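Side-chain contacts in AlyGC (Glaciecola chathamensis, PDB 5GKD), which cleaves the polysaccharide alginate, as a lyase of polysaccharide lyase family 6, probably by beta-elimination with the help of a bound calcium ion: residues 13-18 and 38-43; 89-94 and 104-109; 558-563 and 651-656; 529-534 and 550-555; 315-320 and 388-393. One frame throughout, in Å; residues are numbered along the deposited sequence.

Contact 1 (13-18 and 38-43)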
# COMPACT_ATOMS: atom_id res chain seq x y z
N GLN A 13 -34.19 24.33 -8.27
CA GLN A 13 -35.25 25.29 -8.59
C GLN A 13 -36.32 25.30 -7.51
O GLN A 13 -36.83 26.36 -7.16
CB GLN A 13 -35.85 24.98 -9.97
CG GLN A 13 -34.89 25.31 -11.13
CD GLN A 13 -34.78 24.21 -12.21
OE1 GLN A 13 -35.75 23.51 -12.54
NE2 GLN A 13 -33.60 24.07 -12.77
N ALA A 14 -36.65 24.14 -6.95
CA ALA A 14 -37.58 24.12 -5.83
C ALA A 14 -37.02 24.88 -4.63
O ALA A 14 -37.74 25.64 -3.99
CB ALA A 14 -37.92 22.68 -5.44
N LEU A 15 -35.73 24.69 -4.33
CA LEU A 15 -35.12 25.38 -3.19
C LEU A 15 -35.22 26.89 -3.35
O LEU A 15 -35.45 27.61 -2.38
CB LEU A 15 -33.66 24.95 -3.02
CG LEU A 15 -32.92 25.56 -1.82
CD1 LEU A 15 -33.49 25.03 -0.53
CD2 LEU A 15 -31.41 25.32 -1.88
N LYS A 16 -35.05 27.38 -4.58
CA LYS A 16 -35.14 28.82 -4.82
C LYS A 16 -36.54 29.34 -4.51
O LYS A 16 -36.69 30.45 -3.99
CB LYS A 16 -34.76 29.12 -6.27
CG LYS A 16 -34.49 30.57 -6.55
CD LYS A 16 -33.98 30.76 -7.97
CE LYS A 16 -33.67 32.22 -8.25
NZ LYS A 16 -33.06 32.42 -9.60
N LYS A 17 -37.57 28.55 -4.81
CA LYS A 17 -38.97 28.92 -4.62
C LYS A 17 -39.49 28.66 -3.22
O LYS A 17 -40.55 29.19 -2.86
CB LYS A 17 -39.85 28.14 -5.59
CG LYS A 17 -39.87 28.63 -7.01
CD LYS A 17 -40.48 27.57 -7.90
CE LYS A 17 -41.84 27.12 -7.38
NZ LYS A 17 -42.69 28.23 -6.85
N ALA A 18 -38.81 27.83 -2.43
CA ALA A 18 -39.41 27.31 -1.20
C ALA A 18 -39.63 28.44 -0.20
O ALA A 18 -38.78 29.31 -0.01
CB ALA A 18 -38.52 26.22 -0.61
N PHE A 38 -28.78 22.16 1.46
CA PHE A 38 -30.11 22.56 1.89
C PHE A 38 -29.94 23.87 2.65
O PHE A 38 -29.73 23.89 3.86
CB PHE A 38 -30.75 21.49 2.77
CG PHE A 38 -32.19 21.76 3.10
CD1 PHE A 38 -33.04 22.31 2.17
CD2 PHE A 38 -32.70 21.43 4.33
CE1 PHE A 38 -34.37 22.53 2.48
CE2 PHE A 38 -34.02 21.64 4.64
CZ PHE A 38 -34.85 22.20 3.73
N GLU A 39 -30.02 24.97 1.92
CA GLU A 39 -29.75 26.30 2.45
C GLU A 39 -30.99 27.14 2.23
O GLU A 39 -31.31 27.49 1.08
CB GLU A 39 -28.52 26.93 1.79
CG GLU A 39 -28.32 28.39 2.17
CD GLU A 39 -26.96 28.91 1.80
OE1 GLU A 39 -26.43 29.77 2.53
OE2 GLU A 39 -26.42 28.46 0.77
N ALA A 40 -31.68 27.43 3.32
CA ALA A 40 -32.96 28.11 3.30
C ALA A 40 -33.21 28.70 4.68
O ALA A 40 -32.44 28.50 5.62
CB ALA A 40 -34.08 27.14 2.90
N LYS A 41 -34.31 29.44 4.79
CA LYS A 41 -34.67 30.07 6.05
C LYS A 41 -36.15 29.83 6.28
O LYS A 41 -37.00 30.52 5.73
CB LYS A 41 -34.34 31.55 6.05
CG LYS A 41 -32.86 31.82 5.86
CD LYS A 41 -32.17 32.34 7.14
CE LYS A 41 -30.70 32.64 6.93
NZ LYS A 41 -30.45 33.60 5.84
N GLY A 42 -36.44 28.82 7.08
CA GLY A 42 -37.79 28.64 7.56
C GLY A 42 -38.10 29.60 8.69
O GLY A 42 -37.37 30.54 9.00
N ASN A 43 -39.21 29.29 9.34
CA ASN A 43 -39.88 30.09 10.34
C ASN A 43 -40.00 29.26 11.60
O ASN A 43 -40.21 28.05 11.52
CB ASN A 43 -41.30 30.42 9.87
CG ASN A 43 -41.69 31.79 10.12
OD1 ASN A 43 -41.23 32.69 9.51
ND2 ASN A 43 -42.59 31.99 11.00
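L15 and F38 meet where helix 8-17 lies across the N-terminal end of the parallel beta-helix, the fold of the pectate-lyase-like clan, and covers its first coil. The short axes of helix 13-17 and strand 38-41 pass 9.0 Å apart at 17°, nearly parallel. Packing is tight at one branch: L15 CD1 sits 3.9 Å from F38 CD1, meeting the ring obliquely, and 4.1 Å from A40 CB. With CG anti to the backbone N (chi1 -178°), L15 extends from the helix to the strand. An alanine at L15 would remove both methyl branches and is likely to leave a gap beside F38 and the A40 methyl. The outer side is looser: E39 turns its carboxylate away from the helix to a salt bridge with R95. F38 also packs on I48, L50, L73 and V75. At the strand backbone, L15 CD1 and CD2 both rest against one carbonyl oxygen, each 3.7 Å from E39 O.

Contact 2 (89-94 and 104-109). With PO4 (phosphate ion), chain G.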
# COMPACT_ATOMS: atom_id res chain seq x y z
N GLU A 89 -17.46 15.22 5.62
CA GLU A 89 -18.62 14.80 6.40
C GLU A 89 -19.74 14.36 5.48
O GLU A 89 -19.92 14.91 4.40
CB GLU A 89 -19.18 15.92 7.30
CG GLU A 89 -18.16 16.79 7.99
CD GLU A 89 -17.57 17.86 7.10
OE1 GLU A 89 -18.26 18.34 6.18
OE2 GLU A 89 -16.39 18.21 7.34
N VAL A 90 -20.53 13.40 5.94
CA VAL A 90 -21.75 13.02 5.22
C VAL A 90 -22.86 14.03 5.46
O VAL A 90 -23.47 14.52 4.51
CB VAL A 90 -22.19 11.61 5.64
CG1 VAL A 90 -23.41 11.19 4.82
CG2 VAL A 90 -21.05 10.64 5.46
N ILE A 91 -23.15 14.32 6.73
CA ILE A 91 -24.17 15.28 7.13
C ILE A 91 -23.52 16.36 7.98
O ILE A 91 -22.96 16.07 9.04
CB ILE A 91 -25.29 14.61 7.94
CG1 ILE A 91 -25.96 13.49 7.15
CG2 ILE A 91 -26.33 15.66 8.37
CD1 ILE A 91 -27.03 12.80 7.95
N ALA A 92 -23.64 17.61 7.55
CA ALA A 92 -23.07 18.74 8.28
C ALA A 92 -24.11 19.83 8.47
O ALA A 92 -24.83 20.19 7.53
CB ALA A 92 -21.86 19.32 7.56
N PHE A 93 -24.18 20.36 9.69
CA PHE A 93 -25.08 21.46 10.01
C PHE A 93 -24.45 22.80 9.68
O PHE A 93 -24.45 23.74 10.49
CB PHE A 93 -25.48 21.39 11.49
CG PHE A 93 -26.50 20.33 11.80
CD1 PHE A 93 -26.13 18.99 11.92
CD2 PHE A 93 -27.83 20.67 12.02
CE1 PHE A 93 -27.07 18.03 12.22
CE2 PHE A 93 -28.76 19.71 12.33
CZ PHE A 93 -28.38 18.39 12.41
N ARG A 94 -23.87 22.89 8.49
CA ARG A 94 -23.32 24.13 7.98
C ARG A 94 -23.11 23.98 6.48
O ARG A 94 -23.00 22.86 5.96
CB ARG A 94 -21.98 24.50 8.65
CG ARG A 94 -20.84 23.67 8.13
CD ARG A 94 -19.51 23.95 8.81
NE ARG A 94 -18.49 23.11 8.22
CZ ARG A 94 -17.18 23.23 8.44
NH1 ARG A 94 -16.35 22.40 7.85
NH2 ARG A 94 -16.71 24.16 9.26
N SER A 104 -32.40 23.75 13.63
CA SER A 104 -32.67 22.85 12.53
C SER A 104 -32.60 21.41 13.01
O SER A 104 -32.00 21.10 14.04
CB SER A 104 -31.68 23.08 11.39
OG SER A 104 -31.86 24.38 10.87
N ARG A 105 -33.22 20.52 12.26
CA ARG A 105 -33.45 19.17 12.75
C ARG A 105 -33.18 18.17 11.64
O ARG A 105 -33.63 18.35 10.51
CB ARG A 105 -34.87 19.05 13.27
CG ARG A 105 -35.24 17.68 13.76
CD ARG A 105 -36.68 17.66 14.25
NE ARG A 105 -37.06 16.36 14.76
CZ ARG A 105 -38.31 16.02 15.05
NH1 ARG A 105 -38.58 14.81 15.52
NH2 ARG A 105 -39.28 16.90 14.88
N VAL A 106 -32.44 17.12 11.96
CA VAL A 106 -32.29 15.96 11.08
C VAL A 106 -32.89 14.78 11.82
O VAL A 106 -32.43 14.43 12.91
CB VAL A 106 -30.82 15.69 10.72
CG1 VAL A 106 -30.69 14.39 9.94
CG2 VAL A 106 -30.22 16.85 9.97
N THR A 107 -33.92 14.18 11.24
CA THR A 107 -34.67 13.12 11.91
C THR A 107 -35.01 12.04 10.90
O THR A 107 -35.28 12.32 9.73
CB THR A 107 -35.94 13.66 12.58
OG1 THR A 107 -36.64 12.60 13.26
CG2 THR A 107 -36.89 14.32 11.55
N GLN A 108 -34.96 10.79 11.35
CA GLN A 108 -35.36 9.67 10.52
C GLN A 108 -34.53 9.59 9.24
O GLN A 108 -35.05 9.41 8.14
CB GLN A 108 -36.86 9.73 10.20
CG GLN A 108 -37.77 9.65 11.43
CD GLN A 108 -39.20 9.28 11.07
OE1 GLN A 108 -39.42 8.33 10.35
NE2 GLN A 108 -40.17 10.04 11.57
N VAL A 109 -33.22 9.72 9.39
CA VAL A 109 -32.37 9.38 8.26
C VAL A 109 -31.40 8.28 8.67
O VAL A 109 -30.93 8.19 9.81
CB VAL A 109 -31.64 10.58 7.62
CG1 VAL A 109 -32.19 11.90 8.05
CG2 VAL A 109 -30.13 10.48 7.72
P PO4 G . -13.73 21.75 10.32
O1 PO4 G . -14.86 22.11 11.26
O2 PO4 G . -13.76 22.59 9.06
O3 PO4 G . -13.87 20.28 9.98
O4 PO4 G . -12.40 21.99 10.99
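F93 CZ comes within 3.4 Å of V106 CG2, close for two carbon atoms, at a point where F93 is also the centre of an inverse gamma turn (phi/psi -86/47°). The methyl approaches the ring obliquely, whereas the S104 carbonyl oxygen lies at the ring edge near its plane, with F93 CE2 3.9 Å from S104 O. Beside this pair I91 and V109 meet end to end, I91 CD1 to V109 CG2 at 3.9 Å. These side chains fill the interior of the beta-helix between strands 89-92 and 105-112; I111 and V128 continue the packing. R94 points the other way, its chain extended from CG to NE, and offers the guanidinium edge to a phosphate ion, probably from the crystallisation liquor. R94 NH1 donates to PO4 O2 at 2.9 Å and 156°; the bond from R94 NH2 to the same oxygen is weak, at 3.3 Å. R153 and Y129 also bind this ion. A leucine in place of R94 would remove both donors and would probably leave PO4 O2 without this charged partner. The chemistry thus divides by direction: apolar contacts inside the coil, and outside it a cationic, hydrogen-bonding group suited to an anion.

Contact 3 (558-563 and 651-656)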
# COMPACT_ATOMS: atom_id res chain seq x y z
N ASN A 558 12.03 -20.85 -3.25
CA ASN A 558 12.94 -19.72 -3.29
C ASN A 558 12.82 -19.01 -1.94
O ASN A 558 12.02 -19.40 -1.08
CB ASN A 558 12.61 -18.81 -4.48
CG ASN A 558 13.81 -18.03 -4.97
OD1 ASN A 558 14.51 -17.39 -4.19
ND2 ASN A 558 14.06 -18.09 -6.27
N HIS A 559 13.63 -17.98 -1.75
CA HIS A 559 13.66 -17.36 -0.44
C HIS A 559 12.46 -16.42 -0.23
O HIS A 559 11.74 -16.07 -1.17
CB HIS A 559 15.00 -16.65 -0.21
CG HIS A 559 15.18 -15.37 -0.98
ND1 HIS A 559 14.57 -14.19 -0.61
CD2 HIS A 559 15.97 -15.08 -2.04
CE1 HIS A 559 14.95 -13.23 -1.44
NE2 HIS A 559 15.80 -13.75 -2.31
N SER A 560 12.23 -16.06 1.03
CA SER A 560 11.17 -15.13 1.42
C SER A 560 9.79 -15.60 0.95
O SER A 560 8.98 -14.82 0.46
CB SER A 560 11.45 -13.71 0.89
OG SER A 560 12.68 -13.22 1.38
N TYR A 561 9.52 -16.89 1.11
CA TYR A 561 8.22 -17.46 0.80
C TYR A 561 7.43 -17.47 2.10
O TYR A 561 7.61 -18.35 2.94
CB TYR A 561 8.36 -18.86 0.22
CG TYR A 561 7.13 -19.41 -0.47
CD1 TYR A 561 5.86 -18.94 -0.17
CD2 TYR A 561 7.26 -20.40 -1.43
CE1 TYR A 561 4.75 -19.46 -0.81
CE2 TYR A 561 6.16 -20.91 -2.08
CZ TYR A 561 4.91 -20.44 -1.77
OH TYR A 561 3.82 -20.96 -2.42
N HIS A 562 6.55 -16.48 2.26
CA HIS A 562 5.80 -16.30 3.49
C HIS A 562 4.51 -17.09 3.48
O HIS A 562 3.91 -17.33 2.43
CB HIS A 562 5.48 -14.82 3.70
CG HIS A 562 6.66 -13.93 3.48
ND1 HIS A 562 7.77 -13.96 4.28
CD2 HIS A 562 6.90 -13.00 2.53
CE1 HIS A 562 8.65 -13.08 3.84
NE2 HIS A 562 8.15 -12.49 2.78
N PHE A 563 4.08 -17.50 4.67
CA PHE A 563 2.78 -18.15 4.75
C PHE A 563 1.63 -17.13 4.71
O PHE A 563 0.68 -17.30 3.94
CB PHE A 563 2.69 -19.00 6.02
CG PHE A 563 1.34 -19.59 6.24
CD1 PHE A 563 0.91 -20.68 5.51
CD2 PHE A 563 0.48 -19.02 7.16
CE1 PHE A 563 -0.35 -21.21 5.70
CE2 PHE A 563 -0.77 -19.55 7.37
CZ PHE A 563 -1.19 -20.64 6.63
N GLY A 651 16.85 -17.85 9.93
CA GLY A 651 17.26 -17.50 8.58
C GLY A 651 18.00 -16.18 8.54
O GLY A 651 17.72 -15.25 9.30
N LYS A 652 18.96 -16.08 7.62
CA LYS A 652 19.76 -14.87 7.50
C LYS A 652 18.95 -13.67 7.02
O LYS A 652 19.44 -12.55 7.10
CB LYS A 652 20.94 -15.09 6.55
CG LYS A 652 20.55 -15.12 5.07
CD LYS A 652 21.76 -15.32 4.15
CE LYS A 652 21.31 -15.43 2.68
NZ LYS A 652 22.15 -16.35 1.84
N ARG A 653 17.74 -13.87 6.51
CA ARG A 653 16.94 -12.73 6.07
C ARG A 653 15.96 -12.25 7.12
O ARG A 653 15.27 -11.25 6.89
CB ARG A 653 16.21 -13.08 4.76
CG ARG A 653 17.18 -13.34 3.62
CD ARG A 653 16.48 -13.65 2.32
NE ARG A 653 17.41 -14.30 1.41
CZ ARG A 653 18.12 -13.66 0.49
NH1 ARG A 653 17.99 -12.35 0.35
NH2 ARG A 653 18.95 -14.34 -0.28
N ASN A 654 15.89 -12.92 8.27
CA ASN A 654 15.01 -12.52 9.38
C ASN A 654 15.74 -11.44 10.17
O ASN A 654 16.56 -11.72 11.05
CB ASN A 654 14.65 -13.73 10.24
CG ASN A 654 13.75 -13.38 11.41
OD1 ASN A 654 13.17 -12.29 11.47
ND2 ASN A 654 13.63 -14.30 12.35
N LYS A 655 15.46 -10.18 9.84
CA LYS A 655 16.18 -9.09 10.48
C LYS A 655 15.90 -9.00 11.97
O LYS A 655 16.73 -8.48 12.72
CB LYS A 655 15.84 -7.76 9.79
CG LYS A 655 16.33 -7.69 8.36
CD LYS A 655 15.79 -6.48 7.63
CE LYS A 655 15.91 -6.67 6.13
NZ LYS A 655 15.95 -5.38 5.40
N SER A 656 14.75 -9.52 12.43
CA SER A 656 14.42 -9.52 13.85
C SER A 656 15.33 -10.44 14.66
O SER A 656 15.45 -10.25 15.87
CB SER A 656 12.97 -9.95 14.07
OG SER A 656 12.79 -11.35 13.84
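The two loops approach with CA atoms of S560 and R653 7.8 Å apart, R653 being carried by a type I beta turn from G651 to N654 that is closed by N654 N to G651 O. From that turn R653 runs extended from CG to NE and lays its guanidinium flat on the imidazole of H559. The centres are 3.5 Å apart and the planes differ by 6°, a parallel stack in which R653 CZ stands over the middle of the ring. NE covers the near end, R653 NE to H559 CG being 3.4 Å, and NH2 lies over the CD2 side. The ring is held in its rotation from the edge: H559 ND1 and S560 OG share a hydrogen bond of 2.9 Å, in plane. On the backbone side, H559 N donates to an in-plane lone pair of N558 OD1 at 2.7 Å, and N558 ND2 goes on to D525. L599 of the second subunit packs on H559, and K655 forms a salt bridge with D598 of that subunit. This is an arginine-histidine stack between two loops of the C-terminal parallel beta-helix, joining non-adjacent coils at a surface that meets the other subunit.

Contact 4 (529-534 and 550-555)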
# COMPACT_ATOMS: atom_id res chain seq x y z
N ASN A 529 7.15 -15.10 -2.62
CA ASN A 529 5.83 -15.69 -2.69
C ASN A 529 5.12 -15.54 -1.35
O ASN A 529 5.74 -15.43 -0.29
CB ASN A 529 5.89 -17.18 -3.05
CG ASN A 529 6.39 -17.42 -4.47
OD1 ASN A 529 6.42 -16.51 -5.31
ND2 ASN A 529 6.80 -18.66 -4.74
N THR A 530 3.79 -15.58 -1.39
CA THR A 530 2.96 -15.40 -0.21
C THR A 530 1.79 -16.35 -0.37
O THR A 530 0.92 -16.11 -1.21
CB THR A 530 2.48 -13.95 -0.06
OG1 THR A 530 1.75 -13.57 -1.22
CG2 THR A 530 3.64 -12.99 0.11
N LEU A 531 1.75 -17.42 0.42
CA LEU A 531 0.71 -18.42 0.22
C LEU A 531 -0.67 -17.84 0.49
O LEU A 531 -1.59 -18.01 -0.31
CB LEU A 531 0.97 -19.65 1.10
CG LEU A 531 0.11 -20.85 0.72
CD1 LEU A 531 0.69 -21.61 -0.46
CD2 LEU A 531 -0.10 -21.78 1.93
N ILE A 532 -0.83 -17.15 1.61
CA ILE A 532 -2.10 -16.51 1.95
C ILE A 532 -1.83 -15.05 2.30
O ILE A 532 -0.81 -14.73 2.93
CB ILE A 532 -2.82 -17.23 3.10
CG1 ILE A 532 -3.02 -18.71 2.76
CG2 ILE A 532 -4.15 -16.55 3.42
CD1 ILE A 532 -3.64 -19.51 3.89
N ARG A 533 -2.72 -14.16 1.89
CA ARG A 533 -2.54 -12.74 2.14
C ARG A 533 -3.87 -12.04 1.96
O ARG A 533 -4.80 -12.59 1.37
CB ARG A 533 -1.47 -12.13 1.21
CG ARG A 533 -1.83 -12.13 -0.29
CD ARG A 533 -0.81 -11.33 -1.14
NE ARG A 533 -1.02 -11.58 -2.57
CZ ARG A 533 -1.97 -11.01 -3.31
NH1 ARG A 533 -2.80 -10.12 -2.76
NH2 ARG A 533 -2.09 -11.30 -4.59
N THR A 534 -3.94 -10.82 2.48
CA THR A 534 -5.01 -9.93 2.09
C THR A 534 -4.72 -9.38 0.70
O THR A 534 -3.60 -9.46 0.19
CB THR A 534 -5.17 -8.76 3.07
OG1 THR A 534 -4.04 -7.89 2.99
CG2 THR A 534 -5.34 -9.25 4.49
N SER A 550 -4.89 -28.39 9.70
CA SER A 550 -4.37 -28.30 8.35
C SER A 550 -2.85 -28.42 8.35
O SER A 550 -2.19 -28.23 9.36
CB SER A 550 -4.80 -26.99 7.67
OG SER A 550 -6.20 -26.93 7.58
N THR A 551 -2.32 -28.71 7.18
CA THR A 551 -0.89 -28.93 7.01
C THR A 551 -0.40 -28.13 5.81
O THR A 551 -1.04 -28.13 4.76
CB THR A 551 -0.59 -30.43 6.80
OG1 THR A 551 -1.14 -31.18 7.88
CG2 THR A 551 0.91 -30.67 6.74
N PHE A 552 0.73 -27.47 5.98
CA PHE A 552 1.27 -26.59 4.95
C PHE A 552 2.76 -26.87 4.84
O PHE A 552 3.48 -26.72 5.83
CB PHE A 552 1.01 -25.11 5.29
CG PHE A 552 -0.45 -24.80 5.58
CD1 PHE A 552 -0.95 -24.91 6.87
CD2 PHE A 552 -1.31 -24.41 4.57
CE1 PHE A 552 -2.26 -24.63 7.14
CE2 PHE A 552 -2.63 -24.15 4.84
CZ PHE A 552 -3.11 -24.26 6.13
N GLU A 553 3.21 -27.30 3.67
CA GLU A 553 4.57 -27.78 3.51
C GLU A 553 5.22 -27.23 2.25
O GLU A 553 4.56 -26.95 1.25
CB GLU A 553 4.63 -29.31 3.41
CG GLU A 553 4.41 -30.03 4.70
CD GLU A 553 4.61 -31.52 4.55
OE1 GLU A 553 4.79 -31.99 3.40
OE2 GLU A 553 4.58 -32.23 5.58
N ASN A 554 6.55 -27.13 2.31
CA ASN A 554 7.38 -26.90 1.13
C ASN A 554 7.15 -25.52 0.53
O ASN A 554 7.06 -25.36 -0.69
CB ASN A 554 7.16 -28.01 0.10
CG ASN A 554 7.54 -29.38 0.64
OD1 ASN A 554 8.56 -29.53 1.32
ND2 ASN A 554 6.71 -30.38 0.35
N LEU A 555 7.04 -24.51 1.40
CA LEU A 555 7.07 -23.12 0.97
C LEU A 555 8.53 -22.68 0.87
O LEU A 555 9.00 -21.76 1.55
CB LEU A 555 6.28 -22.24 1.93
CG LEU A 555 4.75 -22.25 1.87
CD1 LEU A 555 4.15 -23.52 2.42
CD2 LEU A 555 4.19 -21.04 2.61
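L531 leaves its backbone at a corner of the chain and points toward strand 551-555. Its CB is already in contact, lying 3.8 Å from L555 CD2. CG stands anti to the backbone N (chi1 -167°), which carries the branch point onward to the strand opposite. Of the two methyls at the tip, CD2 makes the second contact, at 3.9 Å from F552 CD2; it approaches the ring obliquely, and the two side chains cross at a slant. The root of L531 therefore meets L555 and its tip meets F552, so one leucine spans two residues that lie three positions apart on the facing strand. F552 and L555 both point toward the segment 529-534. The surroundings continue the apolar character: V518 touches L531 and F552, I585 lies against L555, and the ring of F563 meets that of F552 edge-to-face. R533 faces elsewhere, where its NH1 donates to T534 O at 3.1 Å and 151° and also forms a salt bridge with E504. The contact joins two faces of the C-terminal beta-helix across its interior, from successive coils. All three touching residues are buried and carry only hydrocarbon at their tips, which implies cohesion by dispersion and the exclusion of water, with polar pairing left to neighbouring positions.

Contact 5 (315-320 and 388-393)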
# COMPACT_ATOMS: atom_id res chain seq x y z
N THR A 315 -25.39 1.66 40.45
CA THR A 315 -25.47 0.23 40.71
C THR A 315 -24.47 -0.48 39.82
O THR A 315 -24.44 -0.25 38.61
CB THR A 315 -26.87 -0.30 40.45
OG1 THR A 315 -27.76 0.22 41.44
CG2 THR A 315 -26.87 -1.83 40.48
N LEU A 316 -23.64 -1.32 40.41
CA LEU A 316 -22.61 -2.03 39.67
C LEU A 316 -22.74 -3.51 39.98
O LEU A 316 -22.38 -3.95 41.08
CB LEU A 316 -21.22 -1.50 40.01
CG LEU A 316 -20.97 -0.04 39.62
CD1 LEU A 316 -21.28 0.91 40.75
CD2 LEU A 316 -19.53 0.20 39.13
N VAL A 317 -23.25 -4.28 39.02
CA VAL A 317 -23.46 -5.71 39.17
C VAL A 317 -22.47 -6.45 38.29
O VAL A 317 -22.44 -6.24 37.07
CB VAL A 317 -24.90 -6.12 38.80
CG1 VAL A 317 -25.10 -7.60 39.02
CG2 VAL A 317 -25.89 -5.33 39.59
N ASN A 318 -21.69 -7.34 38.90
CA ASN A 318 -20.67 -8.13 38.20
C ASN A 318 -19.83 -7.25 37.27
O ASN A 318 -19.59 -7.57 36.11
CB ASN A 318 -21.31 -9.29 37.43
CG ASN A 318 -21.98 -10.30 38.36
OD1 ASN A 318 -21.66 -10.36 39.54
ND2 ASN A 318 -22.92 -11.07 37.83
N VAL A 319 -19.40 -6.10 37.79
CA VAL A 319 -18.46 -5.24 37.10
C VAL A 319 -17.09 -5.67 37.57
O VAL A 319 -16.78 -5.60 38.76
CB VAL A 319 -18.74 -3.76 37.38
CG1 VAL A 319 -17.63 -2.88 36.83
CG2 VAL A 319 -20.07 -3.36 36.74
N GLU A 320 -16.28 -6.20 36.66
CA GLU A 320 -15.07 -6.87 37.09
C GLU A 320 -14.02 -5.89 37.59
O GLU A 320 -13.26 -6.23 38.50
CB GLU A 320 -14.52 -7.75 35.97
CG GLU A 320 -15.53 -8.83 35.57
CD GLU A 320 -15.03 -9.81 34.52
OE1 GLU A 320 -13.84 -9.76 34.13
OE2 GLU A 320 -15.85 -10.64 34.08
N ILE A 388 -27.21 -9.55 50.33
CA ILE A 388 -27.95 -8.92 49.25
C ILE A 388 -28.32 -10.00 48.25
O ILE A 388 -27.46 -10.78 47.83
CB ILE A 388 -27.14 -7.82 48.55
CG1 ILE A 388 -26.68 -6.75 49.54
CG2 ILE A 388 -27.95 -7.18 47.43
CD1 ILE A 388 -25.71 -5.77 48.92
N THR A 389 -29.59 -10.05 47.85
CA THR A 389 -29.95 -10.86 46.70
C THR A 389 -30.69 -9.98 45.70
O THR A 389 -31.64 -9.27 46.05
CB THR A 389 -30.74 -12.12 47.10
OG1 THR A 389 -32.12 -11.96 46.77
CG2 THR A 389 -30.60 -12.42 48.59
N MET A 390 -30.20 -9.96 44.47
CA MET A 390 -30.73 -9.07 43.44
C MET A 390 -31.85 -9.78 42.69
O MET A 390 -31.79 -10.98 42.45
CB MET A 390 -29.62 -8.66 42.48
CG MET A 390 -28.45 -8.00 43.17
SD MET A 390 -28.90 -6.38 43.80
CE MET A 390 -28.57 -5.37 42.38
N GLN A 391 -32.87 -9.03 42.31
CA GLN A 391 -33.86 -9.58 41.41
C GLN A 391 -34.24 -8.54 40.37
O GLN A 391 -34.25 -7.34 40.65
CB GLN A 391 -35.10 -10.08 42.14
CG GLN A 391 -35.99 -9.02 42.66
CD GLN A 391 -37.27 -9.63 43.22
OE1 GLN A 391 -38.11 -8.93 43.78
NE2 GLN A 391 -37.41 -10.95 43.08
N ARG A 392 -34.53 -9.02 39.17
CA ARG A 392 -34.71 -8.12 38.03
C ARG A 392 -36.15 -7.60 37.98
O ARG A 392 -37.09 -8.39 37.88
CB ARG A 392 -34.36 -8.84 36.74
CG ARG A 392 -33.95 -7.89 35.63
CD ARG A 392 -33.44 -8.64 34.44
NE ARG A 392 -32.18 -9.35 34.68
CZ ARG A 392 -30.99 -8.76 34.73
NH1 ARG A 392 -30.91 -7.44 34.60
NH2 ARG A 392 -29.89 -9.48 34.92
N HIS A 393 -36.31 -6.28 38.02
CA HIS A 393 -37.61 -5.66 37.89
C HIS A 393 -38.08 -5.70 36.43
O HIS A 393 -37.35 -6.12 35.52
CB HIS A 393 -37.55 -4.21 38.37
CG HIS A 393 -37.54 -4.07 39.86
ND1 HIS A 393 -37.89 -2.90 40.50
CD2 HIS A 393 -37.22 -4.95 40.84
CE1 HIS A 393 -37.79 -3.06 41.80
NE2 HIS A 393 -37.39 -4.29 42.04
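V317 and M390 supply the apolar part of the contact, and a single methyl carries it. M390 CE lies 3.9 Å from V317 CG2, and more distantly 4.4 Å from T315 CG2, so that it touches two residues on the same side of strand 310-317. The thioether chain is bent at chi2 (-69°) and again at chi3 (-88°); this folding brings CE, rather than the sulfur, to the valine. V317 turns CG2 to the methionine, this branch standing anti to the carbonyl carbon, and the two side chains run alongside in opposite senses. L398 touches both V317 and M390, while P400, L345 and V347 add further contacts to M390.

Polar interactions are made with residues beyond the two segments. T315 combines both kinds: its methyl faces M390, while OG1 is hydrogen-bonded to V410 N. R392 forms a salt bridge with E278 through NH2 and a hydrogen bond to G396 O through NH1.

By backbone pairing, 310-317 belongs to the parallel strands of the N-terminal beta-helix, and 390-392 forms a small antiparallel pair with 398-400, whose M390 packs on strands 310-317 and 339-347. The CA atoms of V317 and M390 are 9.1 Å apart, a spacing bridged by side chains. With 82 Å² buried in all, the chemistry implies a modest dispersion contact between hairpin and coil, carried by one methionine methyl.

Overall arrangement
Contacts 1, 2 and 5 belong to the N-terminal beta-helix, contacts 3 and 4 to the C-terminal one. Contacts 1 and 2 are neighbours on early coils, centres 16 Å apart without touching; contact 5 lies well down the same helix, its centre 39 Å from that of contact 2. In the second beta-helix, contacts 3 and 4 touch directly, with centres 13 Å apart, and F563 O to I532 N at 2.8 Å is a probable hydrogen bond between coils. Centres of contacts 2 and 4 are 48 Å apart. The calcium ligands N180, E183, E212 and E214, and the carbonate pocket of E214, R240, R264 and Y303, lie outside all five contacts, along the sequence between contacts 2 and 5.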